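PDB 4OPM: lipase from Acinetobacter baumannii, which probably hydrolyses ester bonds of lipids, as a putative triacylglycerol lipase of the alpha/beta hydrolase fold. Local coordinates for residues 233-247 and 260-274. Numbering follows the deposited sequence.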
loop_
_atom_site.group_PDB
_atom_site.type_symbol
_atom_site.label_atom_id
_atom_site.label_comp_id
_atom_site.label_asym_id
_atom_site.label_seq_id
_atom_site.Cartn_x
_atom_site.Cartn_y
_atom_site.Cartn_z
ATOM N N ILE A 233 12.352 1.837 15.251
ATOM C CA ILE A 233 10.923 1.496 15.230
ATOM C C ILE A 233 10.581 0.496 16.358
ATOM O O ILE A 233 11.006 -0.653 16.315
ATOM C CB ILE A 233 10.507 0.955 13.831
ATOM C CG1 ILE A 233 10.748 2.023 12.731
ATOM C CG2 ILE A 233 9.029 0.502 13.837
ATOM C CD1 ILE A 233 10.701 1.507 11.289
ATOM N N ASP A 234 9.802 0.941 17.347
ATOM C CA ASP A 234 9.408 0.105 18.494
ATOM C C ASP A 234 7.965 -0.372 18.363
ATOM O O ASP A 234 7.503 -1.142 19.201
ATOM C CB ASP A 234 9.558 0.898 19.816
ATOM C CG ASP A 234 10.984 1.202 20.252
ATOM O OD1 ASP A 234 11.931 0.630 19.655
ATOM O OD2 ASP A 234 11.153 1.992 21.203
ATOM N N ALA A 235 7.246 0.103 17.338
ATOM C CA ALA A 235 5.830 -0.239 17.135
ATOM C C ALA A 235 5.609 -1.762 17.027
ATOM O O ALA A 235 6.401 -2.444 16.351
ATOM C CB ALA A 235 5.304 0.434 15.874
ATOM N N PRO A 236 4.561 -2.322 17.693
ATOM C CA PRO A 236 4.244 -3.747 17.470
ATOM C C PRO A 236 3.962 -3.932 15.979
ATOM O O PRO A 236 3.257 -3.105 15.386
ATOM C CB PRO A 236 3.018 -4.002 18.351
ATOM C CG PRO A 236 2.412 -2.672 18.567
ATOM C CD PRO A 236 3.528 -1.660 18.515
ATOM N N THR A 237 4.578 -4.952 15.359
ATOM C CA THR A 237 4.501 -5.110 13.906
ATOM C C THR A 237 4.062 -6.513 13.498
ATOM O O THR A 237 4.540 -7.520 14.036
ATOM C CB THR A 237 5.882 -4.746 13.286
ATOM O OG1 THR A 237 6.236 -3.407 13.658
ATOM C CG2 THR A 237 5.915 -4.869 11.756
ATOM N N LEU A 238 3.158 -6.553 12.519
ATOM C CA LEU A 238 2.679 -7.756 11.878
ATOM C C LEU A 238 3.250 -7.764 10.464
ATOM O O LEU A 238 3.184 -6.747 9.769
ATOM C CB LEU A 238 1.137 -7.811 11.874
ATOM C CG LEU A 238 0.491 -9.054 11.235
ATOM C CD1 LEU A 238 0.848 -10.333 12.015
ATOM C CD2 LEU A 238 -1.020 -8.901 11.163
ATOM N N ILE A 239 3.833 -8.892 10.058
ATOM C CA ILE A 239 4.424 -9.041 8.722
ATOM C C ILE A 239 3.684 -10.138 8.019
ATOM O O ILE A 239 3.567 -11.234 8.563
ATOM C CB ILE A 239 5.956 -9.350 8.797
ATOM C CG1 ILE A 239 6.736 -8.250 9.558
ATOM C CG2 ILE A 239 6.576 -9.613 7.401
ATOM C CD1 ILE A 239 8.053 -8.764 10.190
ATOM N N LEU A 240 3.234 -9.879 6.795
ATOM C CA LEU A 240 2.544 -10.901 6.010
ATOM C C LEU A 240 3.110 -10.891 4.591
ATOM O O LEU A 240 3.341 -9.831 4.020
ATOM C CB LEU A 240 1.019 -10.695 6.027
ATOM C CG LEU A 240 0.186 -11.822 5.419
ATOM C CD1 LEU A 240 -1.132 -11.995 6.162
ATOM C CD2 LEU A 240 -0.071 -11.574 3.928
ATOM N N TRP A 241 3.367 -12.088 4.043
ATOM C CA TRP A 241 3.933 -12.233 2.713
ATOM C C TRP A 241 3.214 -13.277 1.897
ATOM O O TRP A 241 2.655 -14.228 2.445
ATOM C CB TRP A 241 5.404 -12.697 2.836
ATOM C CG TRP A 241 6.374 -11.870 2.051
ATOM C CD1 TRP A 241 6.847 -12.117 0.789
ATOM C CD2 TRP A 241 6.928 -10.620 2.453
ATOM N NE1 TRP A 241 7.695 -11.102 0.397
ATOM C CE2 TRP A 241 7.758 -10.168 1.400
ATOM C CE3 TRP A 241 6.795 -9.820 3.605
ATOM C CZ2 TRP A 241 8.482 -8.970 1.482
ATOM C CZ3 TRP A 241 7.525 -8.640 3.689
ATOM C CH2 TRP A 241 8.319 -8.205 2.621
ATOM N N GLY A 242 3.345 -13.154 0.586
ATOM C CA GLY A 242 2.922 -14.197 -0.328
ATOM C C GLY A 242 4.161 -15.026 -0.600
ATOM O O GLY A 242 5.204 -14.476 -0.971
ATOM N N LYS A 243 4.085 -16.354 -0.371
ATOM C CA LYS A 243 5.236 -17.248 -0.559
ATOM C C LYS A 243 5.811 -17.135 -1.985
ATOM O O LYS A 243 7.025 -17.192 -2.159
ATOM C CB LYS A 243 4.806 -18.697 -0.268
ATOM C CG LYS A 243 5.911 -19.740 -0.482
ATOM C CD LYS A 243 6.413 -20.327 0.813
ATOM C CE LYS A 243 7.299 -21.524 0.575
ATOM N NZ LYS A 243 7.157 -22.530 1.658
ATOM N N GLN A 244 4.927 -16.933 -2.992
ATOM C CA GLN A 244 5.301 -16.885 -4.408
ATOM C C GLN A 244 5.660 -15.480 -4.910
ATOM O O GLN A 244 5.830 -15.303 -6.121
ATOM C CB GLN A 244 4.166 -17.472 -5.278
ATOM C CG GLN A 244 3.816 -18.920 -4.923
ATOM C CD GLN A 244 4.988 -19.862 -5.071
ATOM O OE1 GLN A 244 5.726 -19.843 -6.070
ATOM N NE2 GLN A 244 5.203 -20.693 -4.057
ATOM N N ASP A 245 5.796 -14.490 -3.998
ATOM C CA ASP A 245 6.136 -13.106 -4.365
ATOM C C ASP A 245 7.380 -13.056 -5.278
ATOM O O ASP A 245 8.470 -13.451 -4.863
ATOM C CB ASP A 245 6.375 -12.257 -3.106
ATOM C CG ASP A 245 6.412 -10.754 -3.346
ATOM O OD1 ASP A 245 6.795 -10.330 -4.468
ATOM O OD2 ASP A 245 6.119 -9.997 -2.402
ATOM N N LYS A 246 7.197 -12.567 -6.519
ATOM C CA LYS A 246 8.264 -12.440 -7.535
ATOM C C LYS A 246 8.980 -11.095 -7.475
ATOM O O LYS A 246 10.055 -10.941 -8.066
ATOM C CB LYS A 246 7.648 -12.573 -8.943
ATOM C CG LYS A 246 7.198 -13.989 -9.296
ATOM C CD LYS A 246 6.467 -13.969 -10.629
ATOM C CE LYS A 246 6.070 -15.357 -11.051
ATOM N NZ LYS A 246 5.169 -15.320 -12.237
ATOM N N ILE A 247 8.353 -10.103 -6.829
ATOM C CA ILE A 247 8.859 -8.733 -6.767
ATOM C C ILE A 247 9.840 -8.589 -5.607
ATOM O O ILE A 247 10.937 -8.068 -5.796
ATOM C CB ILE A 247 7.683 -7.703 -6.683
ATOM C CG1 ILE A 247 6.590 -7.964 -7.775
ATOM C CG2 ILE A 247 8.194 -6.250 -6.728
ATOM C CD1 ILE A 247 7.082 -8.021 -9.241
ATOM N N LEU A 260 13.088 -5.586 13.218
ATOM C CA LEU A 260 12.105 -4.881 14.036
ATOM C C LEU A 260 11.915 -5.558 15.388
ATOM O O LEU A 260 11.447 -6.698 15.452
ATOM C CB LEU A 260 10.768 -4.787 13.278
ATOM C CG LEU A 260 10.807 -3.991 11.963
ATOM C CD1 LEU A 260 9.581 -4.288 11.107
ATOM C CD2 LEU A 260 10.935 -2.483 12.221
ATOM N N LYS A 261 12.278 -4.830 16.470
ATOM C CA LYS A 261 12.247 -5.245 17.878
ATOM C C LYS A 261 10.921 -5.922 18.288
ATOM O O LYS A 261 10.952 -6.966 18.935
ATOM C CB LYS A 261 12.488 -4.007 18.774
ATOM C CG LYS A 261 12.676 -4.301 20.258
ATOM C CD LYS A 261 12.858 -3.014 21.054
ATOM C CE LYS A 261 13.063 -3.272 22.529
ATOM N NZ LYS A 261 13.355 -2.014 23.270
ATOM N N ASN A 262 9.780 -5.321 17.930
ATOM C CA ASN A 262 8.472 -5.814 18.345
ATOM C C ASN A 262 7.659 -6.402 17.194
ATOM O O ASN A 262 6.431 -6.366 17.206
ATOM C CB ASN A 262 7.717 -4.704 19.084
ATOM C CG ASN A 262 8.393 -4.384 20.409
ATOM O OD1 ASN A 262 8.773 -5.284 21.166
ATOM N ND2 ASN A 262 8.636 -3.106 20.687
ATOM N N ALA A 263 8.341 -7.022 16.241
ATOM C CA ALA A 263 7.655 -7.712 15.160
ATOM C C ALA A 263 7.304 -9.125 15.614
ATOM O O ALA A 263 8.078 -9.758 16.340
ATOM C CB ALA A 263 8.525 -7.752 13.917
ATOM N N GLN A 264 6.132 -9.591 15.215
ATOM C CA GLN A 264 5.646 -10.952 15.458
ATOM C C GLN A 264 6.223 -11.894 14.404
ATOM O O GLN A 264 6.658 -11.394 13.364
ATOM C CB GLN A 264 4.100 -10.966 15.357
ATOM C CG GLN A 264 3.445 -10.387 16.593
ATOM C CD GLN A 264 1.947 -10.450 16.572
ATOM O OE1 GLN A 264 1.298 -9.721 17.315
ATOM N NE2 GLN A 264 1.354 -11.345 15.766
ATOM N N PRO A 265 6.182 -13.247 14.589
ATOM C CA PRO A 265 6.623 -14.148 13.505
ATOM C C PRO A 265 5.833 -13.883 12.214
ATOM O O PRO A 265 4.610 -13.711 12.282
ATOM C CB PRO A 265 6.320 -15.546 14.062
ATOM C CG PRO A 265 6.355 -15.366 15.559
ATOM C CD PRO A 265 5.708 -14.023 15.758
ATOM N N PRO A 266 6.504 -13.764 11.044
ATOM C CA PRO A 266 5.767 -13.451 9.806
ATOM C C PRO A 266 4.754 -14.519 9.414
ATOM O O PRO A 266 4.935 -15.699 9.719
ATOM C CB PRO A 266 6.869 -13.360 8.742
ATOM C CG PRO A 266 8.131 -13.122 9.519
ATOM C CD PRO A 266 7.949 -13.905 10.781
ATOM N N VAL A 267 3.678 -14.083 8.763
ATOM C CA VAL A 267 2.657 -14.986 8.224
ATOM C C VAL A 267 2.974 -15.165 6.745
ATOM O O VAL A 267 3.012 -14.173 5.998
ATOM C CB VAL A 267 1.221 -14.446 8.445
ATOM C CG1 VAL A 267 0.188 -15.321 7.730
ATOM C CG2 VAL A 267 0.899 -14.320 9.927
ATOM N N ILE A 268 3.210 -16.412 6.323
ATOM C CA ILE A 268 3.553 -16.701 4.930
ATOM C C ILE A 268 2.405 -17.439 4.278
ATOM O O ILE A 268 2.094 -18.574 4.662
ATOM C CB ILE A 268 4.893 -17.475 4.806
ATOM C CG1 ILE A 268 6.054 -16.795 5.606
ATOM C CG2 ILE A 268 5.253 -17.738 3.328
ATOM C CD1 ILE A 268 6.359 -15.336 5.290
ATOM N N LEU A 269 1.753 -16.779 3.313
ATOM C CA LEU A 269 0.604 -17.365 2.628
ATOM C C LEU A 269 1.053 -18.192 1.433
ATOM O O LEU A 269 1.651 -17.659 0.498
ATOM C CB LEU A 269 -0.415 -16.280 2.190
ATOM C CG LEU A 269 -1.059 -15.417 3.300
ATOM C CD1 LEU A 269 -2.157 -14.522 2.726
ATOM C CD2 LEU A 269 -1.638 -16.276 4.445
ATOM N N GLU A 270 0.755 -19.517 1.453
ATOM C CA GLU A 270 1.087 -20.374 0.312
ATOM C C GLU A 270 0.213 -19.979 -0.890
ATOM O O GLU A 270 -0.923 -19.522 -0.697
ATOM C CB GLU A 270 0.835 -21.858 0.666
ATOM C CG GLU A 270 1.782 -22.425 1.713
ATOM C CD GLU A 270 3.252 -22.465 1.343
ATOM O OE1 GLU A 270 3.574 -22.771 0.170
ATOM O OE2 GLU A 270 4.086 -22.195 2.237
ATOM N N ASN A 271 0.729 -20.156 -2.120
ATOM C CA ASN A 271 -0.003 -19.917 -3.372
ATOM C C ASN A 271 -0.533 -18.478 -3.491
ATOM O O ASN A 271 -1.596 -18.249 -4.060
ATOM C CB ASN A 271 -1.156 -20.929 -3.531
ATOM C CG ASN A 271 -0.640 -22.348 -3.581
ATOM O OD1 ASN A 271 0.312 -22.656 -4.297
ATOM N ND2 ASN A 271 -1.168 -23.201 -2.721
ATOM N N VAL A 272 0.241 -17.523 -2.973
ATOM C CA VAL A 272 -0.080 -16.095 -3.021
ATOM C C VAL A 272 1.198 -15.364 -3.444
ATOM O O VAL A 272 2.286 -15.750 -3.012
ATOM C CB VAL A 272 -0.638 -15.597 -1.650
ATOM C CG1 VAL A 272 -0.721 -14.070 -1.601
ATOM C CG2 VAL A 272 -2.012 -16.211 -1.359
ATOM N N GLY A 273 1.053 -14.338 -4.288
ATOM C CA GLY A 273 2.167 -13.543 -4.788
ATOM C C GLY A 273 2.381 -12.266 -3.998
ATOM O O GLY A 273 2.172 -12.220 -2.780
ATOM N N HIS A 274 2.765 -11.212 -4.704
ATOM C CA HIS A 274 3.102 -9.912 -4.101
ATOM C C HIS A 274 1.892 -9.115 -3.577
ATOM O O HIS A 274 2.111 -8.148 -2.835
ATOM C CB HIS A 274 3.847 -9.067 -5.164
ATOM C CG HIS A 274 4.369 -7.758 -4.679
ATOM N ND1 HIS A 274 5.315 -7.681 -3.661
ATOM C CD2 HIS A 274 4.079 -6.508 -5.104
ATOM C CE1 HIS A 274 5.554 -6.391 -3.497
ATOM N NE2 HIS A 274 4.841 -5.650 -4.345
HETATM O O HOH W 1 9.198 -2.957 16.348
HETATM O O HOH W 2 13.285 -2.148 16.101
HETATM O O HOH W 3 4.426 -10.945 11.905
HETATM O O HOH W 4 3.253 -21.550 -2.373
HETATM O O HOH W 5 4.442 -12.019 -7.360
#
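I239 fills the hollow between A263 and P266. I239 CD1 presses on A263 CB at 3.9 Å, while I239 CG2 runs beside P266 CB, the two side chains roughly aligned. The register between the chains shifts by one residue just here, and water 3 bridges I239 N and, weakly, Q264 O. Beyond it, strands 237-242 and 267-269 run parallel, their axes 18° apart. On one face L240 forks: CD1 leans on V267 CG1 and CD2 on L269 CD1. On the other, I268 CD1 packs against W241 CB at 3.7 Å, and the indole turns from the contact to bond I248 O through NE1. I268 CG2 also meets K243 CB. K243 CG lies anti to the backbone N, but the chain kinks further out (chi2 109°), and K243 NZ meets E270 OE2 on its syn side in a 3.1 Å salt bridge. G242 lies close against V272 and G273; G242 CA is 3.2 Å from G273 O. At the far end, D245 OD2 accepts from H274 ND1 at 2.8 Å, in the plane of the imidazole, and I247 CB sits over one ring face. D245 OD1 accepts from I247 N in an Asx turn and also from I248 N. H274 NE2 bonds S120 OG, consistent with a Ser-His-Asp catalytic triad. Strands 237-242 and 267-269 form a beta-alpha-beta unit through helix 251-259, which covers I239 and W241. Helix 281-298 packs on L238 and V267, strand 137-143 flanks strand 237-242, and strand 267-269 ends the sheet.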